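Local coordinates for oligopeptide-binding protein oppA (PDB 3DRF) that binds oligopeptides in a voluminous cavity that closes like a Venus fly-trap, as the receptor of the OppABCDF ABC transporter for their uptake, at residues G33-A38 / P248-I253; S43-Q48 / A57-M62; P223-N228 / P239-W244; W244-K249 / A561-S566; K271-N276 / K550-M555. All coordinates share one frame; numbering follows the deposited sequence. Where two conformers were deposited one is given.

Contact 1: G33-A38 / P248-I253; sequences GNLKVA and PKLNSI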
# COMPACT_ATOMS: atom_id res chain seq x y z
N GLY A 33 10.64 28.96 10.16
CA GLY A 33 9.78 29.24 9.04
C GLY A 33 8.44 28.52 9.01
O GLY A 33 8.13 27.74 9.88
N ASN A 34 7.69 28.80 7.97
CA ASN A 34 6.36 28.24 7.76
C ASN A 34 6.32 27.57 6.40
O ASN A 34 6.23 28.21 5.41
CB ASN A 34 5.29 29.35 7.89
CG ASN A 34 5.32 29.97 9.32
OD1 ASN A 34 4.97 29.35 10.28
ND2 ASN A 34 5.79 31.17 9.41
N LEU A 35 6.40 26.25 6.42
CA LEU A 35 6.53 25.46 5.20
C LEU A 35 5.17 25.13 4.62
O LEU A 35 4.26 24.90 5.34
CB LEU A 35 7.30 24.16 5.54
CG LEU A 35 7.70 23.23 4.37
CD1 LEU A 35 8.91 23.82 3.66
CD2 LEU A 35 8.08 21.88 4.94
N LYS A 36 5.09 25.10 3.32
CA LYS A 36 3.86 24.77 2.63
C LYS A 36 4.09 23.53 1.76
O LYS A 36 4.89 23.57 0.86
CB LYS A 36 3.41 25.93 1.72
CG LYS A 36 2.96 27.18 2.56
CD LYS A 36 2.36 28.16 1.65
CE LYS A 36 3.49 28.61 0.83
NZ LYS A 36 3.08 29.75 -0.13
N VAL A 37 3.39 22.45 2.05
CA VAL A 37 3.52 21.18 1.35
C VAL A 37 2.17 20.75 0.80
O VAL A 37 1.17 21.00 1.37
CB VAL A 37 4.04 20.06 2.35
CG1 VAL A 37 4.45 18.79 1.58
CG2 VAL A 37 5.24 20.55 3.15
N ALA A 38 2.19 20.08 -0.34
CA ALA A 38 1.02 19.41 -0.88
C ALA A 38 1.30 17.96 -1.29
O ALA A 38 2.40 17.58 -1.58
CB ALA A 38 0.41 20.22 -2.09
N PRO A 248 11.91 20.47 16.12
CA PRO A 248 11.97 21.01 14.77
C PRO A 248 12.44 22.46 14.72
O PRO A 248 12.30 23.22 15.62
CB PRO A 248 10.52 20.91 14.27
CG PRO A 248 9.72 20.64 15.42
CD PRO A 248 10.53 20.07 16.48
N LYS A 249 13.01 22.78 13.56
CA LYS A 249 13.46 24.14 13.24
C LYS A 249 12.25 25.00 12.85
O LYS A 249 12.22 26.18 13.16
CB LYS A 249 14.47 24.06 12.10
CG LYS A 249 15.81 23.33 12.44
CD LYS A 249 16.82 23.37 11.21
CE LYS A 249 18.06 22.54 11.44
NZ LYS A 249 18.97 23.21 12.38
N LEU A 250 11.25 24.44 12.20
CA LEU A 250 10.10 25.18 11.69
C LEU A 250 9.10 25.59 12.75
O LEU A 250 9.01 24.95 13.74
CB LEU A 250 9.34 24.40 10.61
CG LEU A 250 10.10 24.06 9.32
CD1 LEU A 250 9.41 22.91 8.57
CD2 LEU A 250 10.20 25.26 8.35
N ASN A 251 8.45 26.72 12.51
CA ASN A 251 7.28 27.14 13.26
C ASN A 251 6.01 26.41 12.86
O ASN A 251 5.22 26.14 13.71
CB ASN A 251 7.09 28.67 13.11
CG ASN A 251 5.95 29.22 13.94
OD1 ASN A 251 5.97 29.17 15.13
ND2 ASN A 251 4.96 29.68 13.28
N SER A 252 5.80 26.13 11.58
CA SER A 252 4.58 25.42 11.18
C SER A 252 4.80 24.74 9.84
O SER A 252 5.70 25.06 9.14
CB SER A 252 3.38 26.36 11.10
OG SER A 252 3.42 27.15 9.93
N ILE A 253 3.92 23.80 9.55
CA ILE A 253 3.79 23.18 8.24
C ILE A 253 2.33 23.09 7.85
O ILE A 253 1.58 22.60 8.63
CB ILE A 253 4.38 21.72 8.20
CG1 ILE A 253 5.84 21.69 8.62
CG2 ILE A 253 4.18 21.10 6.75
CD1 ILE A 253 6.40 20.27 9.01
O HOH W 1 2.96 26.87 7.09
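Leu-35 and Ser-252 join the two segments through their backbones: Leu-35 N gives a 3.1 Å hydrogen bond to Ser-252 O, with Asn-34 paired to Ser-252 and Leu-35 to Ile-253 in parallel register. Just before this, Gly-33 O accepts two amides at once, Asn-251 N at 2.8 Å and Ser-252 N at 3.3 Å, which fixes the chain as it enters the strand. The tight side is apolar. Leu-35 holds CG anti to its own amide nitrogen (chi1 -174°), turning its CD2 to within 4.0 Å of Leu-250 CD1, and its CB touches the same methyl. Val-37 and Ile-253 run side by side, and their CG2 methyls meet at 3.8 Å; branched residues suit a buried strand face because they fill it close to the backbone. The other face carries Asn-34 and Ser-252, with Asn-251 of the preceding loop beside them; it is polar, and both asparagines are exposed. There Asn-34 OD1 takes the hydroxyl of Ser-252 OG at 2.7 Å and, on a lone pair, ND2 of Asn-251 at 3.0 Å. The two amide planes stand nearly perpendicular (86°). A water links Ser-252 OG to Leu-35 O, so this side is held by polar bonds and solvent instead of close packing. With strand 274-276 on its other edge, 34-40 is an inner strand here, and the arrangement is the parallel pairing found within the mixed sheet of a solute-binding-protein lobe.

Contact 2: S43-Q48 / A57-M62; sequences SPMKAQ and ATFATM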
# COMPACT_ATOMS: atom_id res chain seq x y z
N SER A 43 -8.79 13.20 -5.52
CA SER A 43 -9.83 12.92 -4.52
C SER A 43 -9.58 13.63 -3.19
O SER A 43 -8.48 13.89 -2.83
CB SER A 43 -9.86 11.41 -4.23
OG SER A 43 -10.34 10.67 -5.32
N PRO A 44 -10.64 13.90 -2.45
CA PRO A 44 -10.49 14.48 -1.11
C PRO A 44 -9.63 13.59 -0.20
O PRO A 44 -9.68 12.38 -0.23
CB PRO A 44 -11.95 14.53 -0.59
CG PRO A 44 -12.78 14.51 -1.77
CD PRO A 44 -12.04 13.72 -2.83
N MET A 45 -8.88 14.26 0.66
CA MET A 45 -8.14 13.60 1.72
C MET A 45 -9.10 12.83 2.65
O MET A 45 -10.15 13.28 2.95
CB MET A 45 -7.46 14.75 2.50
CG MET A 45 -6.62 14.25 3.62
SD MET A 45 -5.94 15.58 4.63
CE MET A 45 -7.41 16.20 5.54
N LYS A 46 -8.69 11.67 3.07
CA LYS A 46 -9.44 10.86 4.06
C LYS A 46 -8.57 10.81 5.31
O LYS A 46 -7.74 9.97 5.48
CB LYS A 46 -9.70 9.45 3.53
CG LYS A 46 -10.67 9.42 2.42
CD LYS A 46 -10.86 8.01 1.95
CE LYS A 46 -11.24 6.99 3.10
NZ LYS A 46 -12.49 7.31 3.68
N ALA A 47 -8.78 11.78 6.18
CA ALA A 47 -8.03 11.83 7.46
C ALA A 47 -8.38 10.62 8.33
O ALA A 47 -9.48 10.41 8.63
CB ALA A 47 -8.31 13.10 8.25
N GLN A 48 -7.37 9.83 8.63
CA GLN A 48 -7.49 8.67 9.56
C GLN A 48 -6.13 8.46 10.19
O GLN A 48 -5.21 8.03 9.55
CB GLN A 48 -7.96 7.40 8.81
CG GLN A 48 -8.09 6.16 9.76
CD GLN A 48 -8.74 6.54 11.11
OE1 GLN A 48 -8.13 6.53 12.11
NE2 GLN A 48 -10.03 6.83 11.06
N ALA A 57 -2.30 5.64 0.58
CA ALA A 57 -0.98 6.22 0.63
C ALA A 57 -1.05 7.75 0.77
O ALA A 57 -0.16 8.34 1.28
CB ALA A 57 -0.21 5.81 -0.63
N THR A 58 -2.11 8.34 0.28
CA THR A 58 -2.28 9.81 0.32
C THR A 58 -2.24 10.31 1.78
O THR A 58 -1.41 11.08 2.15
CB THR A 58 -3.59 10.19 -0.34
OG1 THR A 58 -3.51 9.84 -1.72
CG2 THR A 58 -3.84 11.70 -0.27
N PHE A 59 -3.12 9.80 2.61
CA PHE A 59 -3.13 10.26 4.00
C PHE A 59 -1.92 9.73 4.80
O PHE A 59 -1.36 10.42 5.63
CB PHE A 59 -4.45 9.95 4.75
CG PHE A 59 -4.49 10.72 6.01
CD1 PHE A 59 -4.63 12.07 5.99
CD2 PHE A 59 -4.12 10.09 7.20
CE1 PHE A 59 -4.54 12.79 7.21
CE2 PHE A 59 -4.04 10.82 8.35
CZ PHE A 59 -4.24 12.09 8.36
N ALA A 60 -1.49 8.50 4.53
CA ALA A 60 -0.29 8.00 5.18
C ALA A 60 0.89 8.98 4.97
O ALA A 60 1.56 9.28 5.85
CB ALA A 60 0.08 6.60 4.65
N THR A 61 1.01 9.49 3.76
CA THR A 61 2.07 10.45 3.44
C THR A 61 1.83 11.81 4.15
O THR A 61 2.71 12.32 4.76
CB THR A 61 2.20 10.65 1.95
OG1 THR A 61 2.57 9.41 1.35
CG2 THR A 61 3.32 11.65 1.66
N MET A 62 0.63 12.33 4.07
CA MET A 62 0.27 13.61 4.75
C MET A 62 0.41 13.59 6.27
O MET A 62 0.60 14.62 6.84
CB MET A 62 -1.15 14.04 4.35
CG MET A 62 -1.29 14.30 2.83
SD MET A 62 -2.96 14.88 2.37
CE MET A 62 -2.90 16.61 2.90
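The irregular segment 43-48 runs past one side of helix 57-62 and comes nearest where the CA atoms of Ala-47 and Phe-59 are 6.2 Å apart. Phe-59 carries most of the contact. Its CG is anti to the backbone nitrogen (chi1 -167°), which swings the ring off the helix and under the passing backbone. Ala-47 CA sits over one face, 3.7 Å from the ring centroid, in a CH-pi contact, and Gln-48 N lies above the same face nearer the rim. Gln-48 O approaches Phe-59 CE2 to 3.3 Å, and Lys-46 O comes 3.4 Å from Phe-59 CB. At the ring's edge lies Met-45, whose SD is 5.1 Å from the centroid and 84° off the ring normal, a Met-aromatic contact. That sulfur also touches CE of Met-62 at 3.6 Å; both methionines bend at chi3, and such flexible, polarisable chains suit the space between a ring and a sheet. Were Phe-59 an alanine, a gap would probably open beneath Ala-47 and Gln-48 and Met-45 would lose its aromatic neighbour. Trp-49 meets the Phe-59 ring edge-to-face, while Ala-57 forms backbone hydrogen bonds with the bound peptide. Beneath, Met-45 and Met-62 rest on Val-257 of strand 252-258, Met-62 also touches Tyr-39 of strand 34-40, and Lys-46 packs on Asn-451 of helix 450-458.

Contact 3: P223-N228 / P239-W244; sequences PFKPEN and PNPYYW
This contact is the open end of a beta hairpin, strands 224-230 and 234-239, at the edge of the five-stranded mixed sheet, where the second strand runs out into a type I turn from Asn-240 to Tyr-243. Phe-224 and Pro-239 form an antiparallel non-hydrogen-bonded pair, a place where proline's missing N-H costs nothing toward the partner strand. The bond that follows is Asn-240 N to Pro-223 O, 2.9 Å and almost straight at 176°, though the donor stands above the carbonyl plane. Asparagine suits the start of the turn: its OD1 accepts Tyr-242 N at 3.1 Å, an Asx turn, while its ND2 bonds Gly-222 O. A chi1 of -178° swings the Tyr-243 ring beside its own carbonyl carbon, one face along Pro-223, whose CB makes a CH-pi contact 4.1 Å from the ring centroid. The compact, rigid proline ring offers C-H groups to that face. Lys-225 stretches its methylenes beside the turn, CE reaching 3.9 Å from Pro-239 O. Pro-223 also touches Trp-565 and Ser-566 of helix 564-567. A water donates to both Pro-223 O and Asn-240 O, at 2.8 Å each.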
# COMPACT_ATOMS: atom_id res chain seq x y z
N PRO A 223 6.95 14.77 15.69
CA PRO A 223 7.57 16.09 16.01
C PRO A 223 6.58 17.25 15.87
O PRO A 223 6.79 18.27 16.52
CB PRO A 223 8.76 16.20 15.00
CG PRO A 223 8.47 15.14 13.93
CD PRO A 223 7.64 14.04 14.61
N PHE A 224 5.53 17.10 15.09
CA PHE A 224 4.46 18.08 14.96
C PHE A 224 3.13 17.42 15.36
O PHE A 224 2.98 16.24 15.32
CB PHE A 224 4.33 18.60 13.50
CG PHE A 224 5.53 19.41 13.02
CD1 PHE A 224 5.50 20.79 13.06
CD2 PHE A 224 6.68 18.79 12.59
CE1 PHE A 224 6.61 21.54 12.68
CE2 PHE A 224 7.82 19.52 12.19
CZ PHE A 224 7.77 20.91 12.23
N LYS A 225 2.21 18.23 15.78
CA LYS A 225 0.82 17.83 16.00
C LYS A 225 -0.10 18.60 15.08
O LYS A 225 0.18 19.72 14.73
CB LYS A 225 0.44 18.05 17.47
CG LYS A 225 0.50 19.50 17.92
CD LYS A 225 0.10 19.66 19.41
CE LYS A 225 0.04 21.17 19.75
NZ LYS A 225 -0.47 21.38 21.13
N PRO A 226 -1.20 17.98 14.69
CA PRO A 226 -2.18 18.63 13.82
C PRO A 226 -3.08 19.55 14.64
O PRO A 226 -3.98 19.11 15.29
CB PRO A 226 -2.97 17.43 13.24
CG PRO A 226 -2.94 16.36 14.30
CD PRO A 226 -1.57 16.55 14.98
N GLU A 227 -2.77 20.84 14.63
CA GLU A 227 -3.55 21.82 15.37
C GLU A 227 -4.95 21.98 14.78
O GLU A 227 -5.92 22.17 15.51
CB GLU A 227 -2.84 23.18 15.41
CG GLU A 227 -3.60 24.26 16.17
CD GLU A 227 -3.50 24.11 17.68
OE1 GLU A 227 -2.73 23.25 18.16
OE2 GLU A 227 -4.20 24.87 18.40
N ASN A 228 -5.05 21.92 13.48
CA ASN A 228 -6.32 21.92 12.77
C ASN A 228 -6.31 20.98 11.57
O ASN A 228 -5.30 20.84 10.88
CB ASN A 228 -6.68 23.34 12.32
CG ASN A 228 -8.12 23.46 11.87
OD1 ASN A 228 -8.40 23.76 10.71
ND2 ASN A 228 -9.05 23.23 12.79
N PRO A 239 4.57 22.58 16.25
CA PRO A 239 5.42 21.63 16.97
C PRO A 239 4.66 20.97 18.14
O PRO A 239 3.83 21.58 18.77
CB PRO A 239 6.53 22.53 17.53
CG PRO A 239 6.66 23.63 16.46
CD PRO A 239 5.20 23.93 16.16
N ASN A 240 4.98 19.70 18.35
CA ASN A 240 4.49 18.95 19.50
C ASN A 240 5.50 19.10 20.65
O ASN A 240 6.54 18.57 20.60
CB ASN A 240 4.35 17.45 19.10
CG ASN A 240 4.10 16.55 20.28
OD1 ASN A 240 3.76 16.96 21.35
ND2 ASN A 240 4.25 15.28 20.05
N PRO A 241 5.13 19.88 21.66
CA PRO A 241 6.08 20.18 22.74
C PRO A 241 6.50 18.99 23.59
O PRO A 241 7.47 19.01 24.29
CB PRO A 241 5.33 21.23 23.62
CG PRO A 241 3.97 20.96 23.39
CD PRO A 241 3.83 20.52 21.92
N TYR A 242 5.72 17.93 23.49
CA TYR A 242 6.01 16.67 24.23
C TYR A 242 6.91 15.68 23.49
O TYR A 242 7.25 14.68 24.03
CB TYR A 242 4.69 16.00 24.65
CG TYR A 242 3.82 16.89 25.55
CD1 TYR A 242 4.17 17.13 26.89
CD2 TYR A 242 2.64 17.45 25.07
CE1 TYR A 242 3.41 17.95 27.68
CE2 TYR A 242 1.85 18.23 25.89
CZ TYR A 242 2.26 18.44 27.19
OH TYR A 242 1.51 19.21 28.03
N TYR A 243 7.27 16.00 22.28
CA TYR A 243 8.11 15.07 21.46
C TYR A 243 9.44 14.87 22.15
O TYR A 243 10.05 15.77 22.60
CB TYR A 243 8.36 15.71 20.08
CG TYR A 243 9.16 14.83 19.12
CD1 TYR A 243 8.72 13.54 18.76
CD2 TYR A 243 10.36 15.30 18.58
CE1 TYR A 243 9.47 12.75 17.92
CE2 TYR A 243 11.12 14.49 17.74
CZ TYR A 243 10.67 13.23 17.42
OH TYR A 243 11.43 12.44 16.57
N TRP A 244 9.89 13.63 22.17
CA TRP A 244 11.09 13.20 22.90
C TRP A 244 12.39 13.56 22.18
O TRP A 244 13.41 13.56 22.75
CB TRP A 244 11.01 11.66 23.14
CG TRP A 244 10.88 10.88 21.82
CD1 TRP A 244 9.74 10.52 21.22
CD2 TRP A 244 11.94 10.51 20.91
NE1 TRP A 244 10.00 9.94 20.02
CE2 TRP A 244 11.35 9.93 19.80
CE3 TRP A 244 13.35 10.62 20.96
CZ2 TRP A 244 12.08 9.44 18.74
CZ3 TRP A 244 14.08 10.16 19.88
CH2 TRP A 244 13.45 9.57 18.78
O HOH W 2 8.48 19.00 18.69

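Contact 4: W244-K249 / A561-S566; sequences WGEKPK and AMNTWS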
# COMPACT_ATOMS: atom_id res chain seq x y z
N TRP A 244 9.89 13.63 22.17
CA TRP A 244 11.09 13.20 22.90
C TRP A 244 12.39 13.56 22.18
O TRP A 244 13.41 13.56 22.75
CB TRP A 244 11.01 11.66 23.14
CG TRP A 244 10.88 10.88 21.82
CD1 TRP A 244 9.74 10.52 21.22
CD2 TRP A 244 11.94 10.51 20.91
NE1 TRP A 244 10.00 9.94 20.02
CE2 TRP A 244 11.35 9.93 19.80
CE3 TRP A 244 13.35 10.62 20.96
CZ2 TRP A 244 12.08 9.44 18.74
CZ3 TRP A 244 14.08 10.16 19.88
CH2 TRP A 244 13.45 9.57 18.78
N GLY A 245 12.29 13.79 20.90
CA GLY A 245 13.45 13.82 20.03
C GLY A 245 13.89 15.20 19.66
O GLY A 245 13.73 16.12 20.36
N GLU A 246 14.52 15.26 18.51
CA GLU A 246 15.08 16.51 18.02
C GLU A 246 13.92 17.49 17.78
O GLU A 246 13.02 17.19 17.08
CB GLU A 246 15.86 16.24 16.71
CG GLU A 246 17.08 15.34 16.90
CD GLU A 246 18.16 16.00 17.74
OE1 GLU A 246 18.47 17.15 17.43
OE2 GLU A 246 18.64 15.36 18.70
N LYS A 247 13.98 18.65 18.37
CA LYS A 247 12.93 19.61 18.16
C LYS A 247 13.03 20.28 16.80
O LYS A 247 14.08 20.60 16.38
CB LYS A 247 13.00 20.68 19.24
CG LYS A 247 12.96 20.06 20.62
CD LYS A 247 11.57 19.49 20.87
CE LYS A 247 11.35 18.83 22.23
NZ LYS A 247 9.95 19.07 22.77
N PRO A 248 11.91 20.47 16.12
CA PRO A 248 11.97 21.01 14.77
C PRO A 248 12.44 22.46 14.72
O PRO A 248 12.30 23.22 15.62
CB PRO A 248 10.52 20.91 14.27
CG PRO A 248 9.72 20.64 15.42
CD PRO A 248 10.53 20.07 16.48
N LYS A 249 13.01 22.78 13.56
CA LYS A 249 13.46 24.14 13.24
C LYS A 249 12.25 25.00 12.85
O LYS A 249 12.22 26.18 13.16
CB LYS A 249 14.47 24.06 12.10
CG LYS A 249 15.81 23.33 12.44
CD LYS A 249 16.82 23.37 11.21
CE LYS A 249 18.06 22.54 11.44
NZ LYS A 249 18.97 23.21 12.38
N ALA A 561 16.81 8.21 6.26
CA ALA A 561 16.73 9.50 6.95
C ALA A 561 15.60 9.46 7.96
O ALA A 561 14.48 9.29 7.60
CB ALA A 561 16.47 10.61 5.89
N MET A 562 15.95 9.58 9.22
CA MET A 562 14.96 9.39 10.31
C MET A 562 14.40 10.67 10.95
O MET A 562 13.51 10.61 11.70
CB MET A 562 15.54 8.49 11.43
CG MET A 562 15.91 7.08 10.97
SD MET A 562 14.38 6.17 10.54
CE MET A 562 14.65 5.88 8.75
N ASN A 563 14.97 11.80 10.62
CA ASN A 563 14.64 13.07 11.30
C ASN A 563 14.37 14.21 10.36
O ASN A 563 14.54 15.34 10.70
CB ASN A 563 15.78 13.46 12.20
CG ASN A 563 15.68 12.84 13.51
OD1 ASN A 563 14.75 13.07 14.23
ND2 ASN A 563 16.64 12.04 13.83
N THR A 564 13.94 13.88 9.17
CA THR A 564 13.67 14.90 8.16
C THR A 564 12.78 16.05 8.68
O THR A 564 13.06 17.16 8.45
CB THR A 564 13.08 14.29 6.92
OG1 THR A 564 14.00 13.32 6.42
CG2 THR A 564 12.92 15.35 5.81
N TRP A 565 11.66 15.74 9.32
CA TRP A 565 10.74 16.81 9.75
C TRP A 565 11.32 17.74 10.82
O TRP A 565 10.93 18.83 10.93
CB TRP A 565 9.39 16.23 10.22
CG TRP A 565 8.68 15.54 9.06
CD1 TRP A 565 8.45 14.19 8.91
CD2 TRP A 565 8.22 16.15 7.87
NE1 TRP A 565 7.83 13.96 7.75
CE2 TRP A 565 7.69 15.13 7.06
CE3 TRP A 565 8.15 17.48 7.42
CZ2 TRP A 565 7.13 15.40 5.83
CZ3 TRP A 565 7.58 17.73 6.20
CH2 TRP A 565 7.07 16.71 5.43
N SER A 566 12.28 17.27 11.58
CA SER A 566 13.02 18.12 12.52
C SER A 566 14.18 18.87 11.90
O SER A 566 14.64 19.86 12.45
CB SER A 566 13.53 17.30 13.69
OG SER A 566 12.46 16.81 14.45
O HOH W 3 14.26 12.72 16.82
O HOH W 4 16.27 20.32 14.63
O HOH W 5 11.82 21.50 11.16
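Ser-566 OG donates a short hydrogen bond, 2.7 Å, to the backbone oxygen of Glu-246. The hydroxyl comes from above the carbonyl plane, 38° out of it. With OG beside its own backbone nitrogen (chi1 -66°), Ser-566 points this donor at the loop, while its small side chain lets the two backbones draw close: the CA atoms of Pro-248 and Ser-566 are only 3.8 Å apart. Around this bond the packing is modest. CB of Glu-246 lies 4.0 Å from CB of Ser-566, and the carboxylate end of that glutamate leads away from the helix. Pro-248 CB faces Trp-565 O, also at 4.0 Å, and CG of Lys-249 lies 3.7 Å from Ser-566 O, its ammonium end leading away. Waters supply the rest of the polar matching. One joins Asn-563 OD1 to Glu-246 N, another donates to both Lys-247 O and Ser-566 O, and a third reaches from Trp-565 O to Lys-249 N, the last step weak. Asn-563 stands at the N-cap position of the helix, yet its side chain makes no capping bond and turns toward Glu-246. Pro-248 and Trp-565 both touch Phe-224 of strand 224-230. The result is a surface contact, far from the centre of the chain: a short helix near the C terminus, 564-567, docked through one hydroxyl and bridging waters on the loop that leads into strand 252-258.

Contact 5: K271-N276 / K550-M555; sequences KYDIIN and KRVVGM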
# COMPACT_ATOMS: atom_id res chain seq x y z
N LYS A 271 2.92 28.50 -4.70
CA LYS A 271 1.87 28.16 -3.75
C LYS A 271 2.34 27.07 -2.74
O LYS A 271 1.92 27.10 -1.60
CB LYS A 271 0.63 27.68 -4.49
CG LYS A 271 -0.64 27.39 -3.65
CD LYS A 271 -1.85 27.17 -4.53
CE LYS A 271 -3.03 26.58 -3.81
NZ LYS A 271 -3.58 27.54 -2.97
N TYR A 272 3.20 26.17 -3.19
CA TYR A 272 3.78 25.11 -2.35
C TYR A 272 5.29 25.11 -2.44
O TYR A 272 5.81 25.29 -3.51
CB TYR A 272 3.20 23.74 -2.73
CG TYR A 272 1.69 23.71 -2.58
CD1 TYR A 272 1.09 23.84 -1.32
CD2 TYR A 272 0.85 23.56 -3.67
CE1 TYR A 272 -0.24 23.82 -1.19
CE2 TYR A 272 -0.51 23.57 -3.51
CZ TYR A 272 -1.05 23.68 -2.27
OH TYR A 272 -2.40 23.69 -2.08
N ASP A 273 5.96 24.86 -1.35
CA ASP A 273 7.39 24.63 -1.31
C ASP A 273 7.76 23.25 -1.82
O ASP A 273 8.80 23.07 -2.40
CB ASP A 273 7.95 24.80 0.10
CG ASP A 273 7.76 26.19 0.65
OD1 ASP A 273 8.28 27.11 -0.00
OD2 ASP A 273 7.15 26.38 1.68
N ILE A 274 6.91 22.28 -1.55
CA ILE A 274 7.16 20.85 -1.89
C ILE A 274 5.83 20.29 -2.35
O ILE A 274 4.85 20.57 -1.74
CB ILE A 274 7.62 20.10 -0.63
CG1 ILE A 274 8.94 20.69 -0.06
CG2 ILE A 274 7.73 18.60 -0.91
CD1 ILE A 274 9.36 20.08 1.23
N ILE A 275 5.82 19.48 -3.42
CA ILE A 275 4.68 18.62 -3.77
C ILE A 275 5.11 17.17 -3.93
O ILE A 275 5.99 16.88 -4.67
CB ILE A 275 3.94 19.09 -5.07
CG1 ILE A 275 3.55 20.60 -5.00
CG2 ILE A 275 2.72 18.19 -5.28
CD1 ILE A 275 2.86 21.11 -6.23
N ASN A 276 4.48 16.31 -3.16
CA ASN A 276 4.71 14.85 -3.20
C ASN A 276 3.64 14.16 -4.01
O ASN A 276 2.55 14.63 -4.12
CB ASN A 276 4.77 14.31 -1.75
CG ASN A 276 6.04 14.77 -1.04
OD1 ASN A 276 7.12 14.58 -1.54
ND2 ASN A 276 5.87 15.40 0.11
N LYS A 550 13.97 26.08 -3.80
CA LYS A 550 15.35 26.32 -3.36
C LYS A 550 15.53 27.02 -1.99
O LYS A 550 16.55 26.93 -1.44
CB LYS A 550 16.20 27.00 -4.47
CG LYS A 550 16.36 26.09 -5.65
CD LYS A 550 17.30 26.67 -6.69
CE LYS A 550 17.21 25.95 -7.98
NZ LYS A 550 17.97 26.66 -9.11
N ARG A 551 14.48 27.61 -1.47
CA ARG A 551 14.55 28.21 -0.16
C ARG A 551 14.59 27.14 0.97
O ARG A 551 15.01 27.42 2.06
CB ARG A 551 13.40 29.20 0.07
CG ARG A 551 12.08 28.52 0.51
CD ARG A 551 11.03 29.54 0.80
NE ARG A 551 9.84 28.99 1.45
CZ ARG A 551 9.37 29.36 2.63
NH1 ARG A 551 10.00 30.23 3.37
NH2 ARG A 551 8.29 28.78 3.10
N VAL A 552 14.17 25.91 0.65
CA VAL A 552 14.10 24.83 1.64
C VAL A 552 15.42 24.11 1.82
O VAL A 552 16.02 23.71 0.85
CB VAL A 552 13.01 23.76 1.23
CG1 VAL A 552 12.88 22.72 2.34
CG2 VAL A 552 11.66 24.42 0.97
N VAL A 553 15.84 23.90 3.04
CA VAL A 553 17.02 23.15 3.31
C VAL A 553 16.62 21.94 4.15
O VAL A 553 15.77 22.03 4.94
CB VAL A 553 18.10 24.00 4.06
CG1 VAL A 553 18.63 25.15 3.20
CG2 VAL A 553 17.55 24.55 5.32
N GLY A 554 17.27 20.82 3.93
CA GLY A 554 17.05 19.63 4.76
C GLY A 554 16.02 18.63 4.24
O GLY A 554 15.79 17.66 4.89
N MET A 555 15.39 18.88 3.12
CA MET A 555 14.48 17.90 2.56
C MET A 555 15.28 16.80 1.82
O MET A 555 16.32 17.07 1.28
CB MET A 555 13.47 18.55 1.63
CG MET A 555 12.52 17.60 0.94
SD MET A 555 11.43 16.62 2.06
CE MET A 555 10.76 15.40 0.94
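Asp-273 meets Arg-551 in a two-pronged salt bridge, and it has more surface covered than any other residue here. Arg-551 approaches side-on: NE bonds Asp-273 OD1 at 2.8 Å and NH2 bonds OD2 at 3.0 Å, both almost straight. The oxygens lie near the guanidinium plane, but the carboxylate is turned 41° against it, so OD1 is met from above its own plane and OD2 on its syn side, also tilted from the plane. Arg-551 starts with CG between its backbone nitrogen and carbonyl carbon (chi1 82°), then runs extended to NE, which brings the guanidinium alongside the carboxylate. Asp-273 is buried, and OD2 also accepts the backbone N of Lys-36. A leucine in place of Arg-551 would probably leave this buried carboxylate without its countercharge and freer to turn away from Lys-36. Below the charges, Asp-273 CB rests on CG2 of Val-552 at 3.8 Å.

Ile-274 begins strand 274-276, the outermost strand of the five-stranded mixed sheet, beside strand 34-40; segment 550-555 follows strand 536-549 of the other large sheet, as expected where the chain returns from one lobe of a solute-binding protein to the other. Met-555 closes over Ile-274: its CG lies 4.0 Å from Ile-274 CD1, and the bend at chi2 (61°) brings SD to 4.1 Å from the same methyl. A long, flexible thioether suits a place where a loop must fill the side of a strand. Met-555 also packs on Val-548 and Ile-568, while its CE lies loosely, 4.5 Å from Asn-276 OD1, an oxygen hydrogen-bonded to Thr-546.

Overall arrangement
From the N terminus, strand 34-40 opens contact 1, which closes only at strand 252-258 some 210 residues later. Two shorter loops fall within that span: contact 2, folding the segment after the first strand onto helix 57-62, and contact 3, at the open end of the hairpin 224-230/234-239. Contact 4 begins on the stretch where contact 1 ends, sharing Pro-248 and Lys-249, and reaches to the C-terminal helix; contact 5 lies inside its long span. Contacts 1, 3 and 5 all reach the five-stranded sheet. Contacts 1, 3 and 4 meet around Phe-224, while contact 2 stands apart, nearest the chain's centre.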